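Putative polyphosphate kinase 2 family protein (Arthrobacter aurescens, PDB 3RHF) probably acts as a polyphosphate kinase of the PPK2 family, transferring phosphate between polyphosphate and nucleotides on a P-loop-type alpha/beta/alpha scaffold. Local coordinates at residues A219-D222 and D223-A227. Sequence-based numbering, arbitrary orientation.
Sequences AYWD and DYMDA
Y220 and W221 meet Y224 and M225 one turn further on in a local i to i+4 contact at the start of helix 221-235, which follows helix 212-218 in the P-loop-type alpha/beta/alpha fold of the PPK2 family. Y220 sits at the N-cap, and its carbonyl starts the helical bonding: Y224 N donates to Y220 O at 3.1 Å in a nearly straight bond. M225 N to W221 O and D226 N to D222 O carry the pattern on, the last one more bent.

The side chains pair through a Met-aromatic contact between W221 and M225, the latter a selenomethionine. The W221 side chain swings its CG opposite its own backbone N (chi1 -176°), which lays the indole where M225, its chain folded at the second and third torsions, can curl its methyl over one face. M225 CE stands 4.3 Å from the centroid of the five-membered ring, a CH-pi contact 24° off the normal, while SE approaches the same ring obliquely. M225 CG lies above the ring plane on the same side as the methyl, just outside the NE1 corner, 3.6 Å from W221 NE1. The loop residue M83 touches W221, Y224 and M225, and helix 190-202 reaches the indole through K190 and Q193. Replacing W221 with an alanine would take the indole away and would probably leave the M225 methyl without its aromatic surface, with a gap toward M83, K190 and Q193.

Around the helix, Y220 CB rests 4.1 Å from Y224 CE2, and both tyrosines also lean on V151 of helix 148-151. D226 points its carboxylate away from the contact, and its OD2 forms a salt bridge with R150. The carboxylate of D223 is tilted 42° from the Y220 ring, and its OD2 comes up at the ring edge, 3.6 Å from Y220 CD1.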
ATOM      1  N   ALA A 219      -9.742   2.134 -31.753  1.00 51.05           N
ATOM      2  CA  ALA A 219     -10.721   2.473 -32.762  1.00 50.93           C
ATOM      3  C   ALA A 219     -11.664   3.567 -32.224  1.00 50.55           C
ATOM      4  O   ALA A 219     -12.152   4.389 -32.986  1.00 50.60           O
ATOM      5  CB  ALA A 219     -11.486   1.219 -33.188  1.00 51.26           C
ATOM      6  N   TYR A 220     -11.867   3.613 -30.906  1.00 49.20           N
ATOM      7  CA  TYR A 220     -12.743   4.603 -30.322  1.00 48.67           C
ATOM      8  C   TYR A 220     -12.027   5.784 -29.683  1.00 46.85           C
ATOM      9  O   TYR A 220     -12.644   6.585 -28.978  1.00 46.44           O
ATOM     10  CB  TYR A 220     -13.682   3.930 -29.331  1.00 49.18           C
ATOM     11  CG  TYR A 220     -14.609   2.919 -29.975  1.00 52.37           C
ATOM     12  CD1 TYR A 220     -15.839   3.297 -30.498  1.00 56.46           C
ATOM     13  CD2 TYR A 220     -14.246   1.585 -30.065  1.00 55.27           C
ATOM     14  CE1 TYR A 220     -16.691   2.342 -31.102  1.00 58.99           C
ATOM     15  CE2 TYR A 220     -15.075   0.633 -30.662  1.00 57.32           C
ATOM     16  CZ  TYR A 220     -16.288   1.015 -31.178  1.00 58.65           C
ATOM     17  OH  TYR A 220     -17.079   0.067 -31.760  1.00 59.56           O
ATOM     18  N   TRP A 221     -10.761   5.964 -30.008  1.00 45.37           N
ATOM     19  CA  TRP A 221      -9.951   6.960 -29.323  1.00 44.59           C
ATOM     20  C   TRP A 221     -10.518   8.390 -29.296  1.00 45.18           C
ATOM     21  O   TRP A 221     -10.432   9.072 -28.271  1.00 44.79           O
ATOM     22  CB  TRP A 221      -8.511   6.985 -29.866  1.00 44.18           C
ATOM     23  CG  TRP A 221      -7.614   7.943 -29.109  1.00 41.09           C
ATOM     24  CD1 TRP A 221      -7.541   9.281 -29.279  1.00 40.12           C
ATOM     25  CD2 TRP A 221      -6.701   7.629 -28.058  1.00 36.10           C
ATOM     26  NE1 TRP A 221      -6.620   9.827 -28.428  1.00 37.76           N
ATOM     27  CE2 TRP A 221      -6.097   8.834 -27.659  1.00 35.24           C
ATOM     28  CE3 TRP A 221      -6.331   6.442 -27.422  1.00 35.99           C
ATOM     29  CZ2 TRP A 221      -5.136   8.900 -26.671  1.00 35.72           C
ATOM     30  CZ3 TRP A 221      -5.390   6.496 -26.426  1.00 34.91           C
ATOM     31  CH2 TRP A 221      -4.801   7.728 -26.047  1.00 35.38           C
ATOM     32  N   ASP A 222     -11.050   8.877 -30.409  1.00 45.97           N
ATOM     33  CA  ASP A 222     -11.455  10.278 -30.436  1.00 46.30           C
ATOM     34  C   ASP A 222     -12.773  10.449 -29.700  1.00 45.13           C
ATOM     35  O   ASP A 222     -13.018  11.525 -29.183  1.00 45.02           O
ATOM     36  CB  ASP A 222     -11.540  10.829 -31.873  1.00 47.61           C
ATOM     37  CG  ASP A 222     -10.161  10.893 -32.571  1.00 50.61           C
ATOM     38  OD1 ASP A 222      -9.188  11.489 -32.009  1.00 50.45           O
ATOM     39  OD2 ASP A 222     -10.068  10.348 -33.696  1.00 52.75           O
ATOM     40  N   ASP A 223     -13.607   9.402 -29.668  1.00 44.30           N
ATOM     41  CA  ASP A 223     -14.871   9.412 -28.915  1.00 44.08           C
ATOM     42  C   ASP A 223     -14.542   9.569 -27.396  1.00 43.15           C
ATOM     43  O   ASP A 223     -15.102  10.442 -26.694  1.00 42.94           O
ATOM     44  CB  ASP A 223     -15.693   8.122 -29.155  1.00 44.46           C
ATOM     45  CG  ASP A 223     -16.211   7.955 -30.630  1.00 47.16           C
ATOM     46  OD1 ASP A 223     -16.789   8.921 -31.183  1.00 49.80           O
ATOM     47  OD2 ASP A 223     -16.070   6.836 -31.224  1.00 46.85           O
ATOM     48  N   TYR A 224     -13.583   8.764 -26.916  1.00 42.00           N
ATOM     49  CA  TYR A 224     -13.059   8.923 -25.572  1.00 40.32           C
ATOM     50  C   TYR A 224     -12.525  10.306 -25.306  1.00 39.82           C
ATOM     51  O   TYR A 224     -12.845  10.856 -24.297  1.00 39.41           O
ATOM     52  CB  TYR A 224     -11.980   7.905 -25.277  1.00 39.97           C
ATOM     53  CG  TYR A 224     -12.472   6.544 -24.852  1.00 39.32           C
ATOM     54  CD1 TYR A 224     -12.944   6.305 -23.555  1.00 38.26           C
ATOM     55  CD2 TYR A 224     -12.432   5.480 -25.731  1.00 37.96           C
ATOM     56  CE1 TYR A 224     -13.391   5.015 -23.170  1.00 37.61           C
ATOM     57  CE2 TYR A 224     -12.856   4.224 -25.356  1.00 38.23           C
ATOM     58  CZ  TYR A 224     -13.328   3.985 -24.087  1.00 36.82           C
ATOM     59  OH  TYR A 224     -13.710   2.696 -23.788  1.00 37.51           O
HETATM   60  N   MSE A 225     -11.705  10.883 -26.166  1.00 40.55           N
HETATM   61  CA  MSE A 225     -11.286  12.265 -25.917  1.00 41.99           C
HETATM   62  C   MSE A 225     -12.456  13.242 -25.795  1.00 42.25           C
HETATM   63  O   MSE A 225     -12.392  14.208 -25.029  1.00 41.31           O
HETATM   64  CB  MSE A 225     -10.371  12.796 -27.017  1.00 43.66           C
HETATM   65  CG  MSE A 225      -8.940  12.195 -27.073  1.00 46.78           C
HETATM   66 SE   MSE A 225      -7.973  11.941 -25.367  1.00 54.22          SE
HETATM   67  CE  MSE A 225      -8.641  10.159 -24.850  1.00 44.48           C
ATOM     68  N   ASP A 226     -13.515  13.001 -26.579  1.00 43.02           N
ATOM     69  CA  ASP A 226     -14.721  13.848 -26.539  1.00 43.67           C
ATOM     70  C   ASP A 226     -15.462  13.666 -25.174  1.00 41.40           C
ATOM     71  O   ASP A 226     -15.908  14.637 -24.535  1.00 39.91           O
ATOM     72  CB  ASP A 226     -15.631  13.575 -27.774  1.00 44.79           C
ATOM     73  CG  ASP A 226     -16.774  14.574 -27.895  1.00 48.86           C
ATOM     74  OD1 ASP A 226     -16.488  15.784 -28.035  1.00 53.55           O
ATOM     75  OD2 ASP A 226     -17.969  14.166 -27.826  1.00 53.49           O
ATOM     76  N   ALA A 227     -15.579  12.409 -24.758  1.00 39.41           N
ATOM     77  CA  ALA A 227     -16.214  12.075 -23.505  1.00 38.55           C
ATOM     78  C   ALA A 227     -15.526  12.800 -22.356  1.00 37.49           C
ATOM     79  O   ALA A 227     -16.181  13.371 -21.483  1.00 36.56           O
ATOM     80  CB  ALA A 227     -16.163  10.582 -23.284  1.00 38.16           C
TER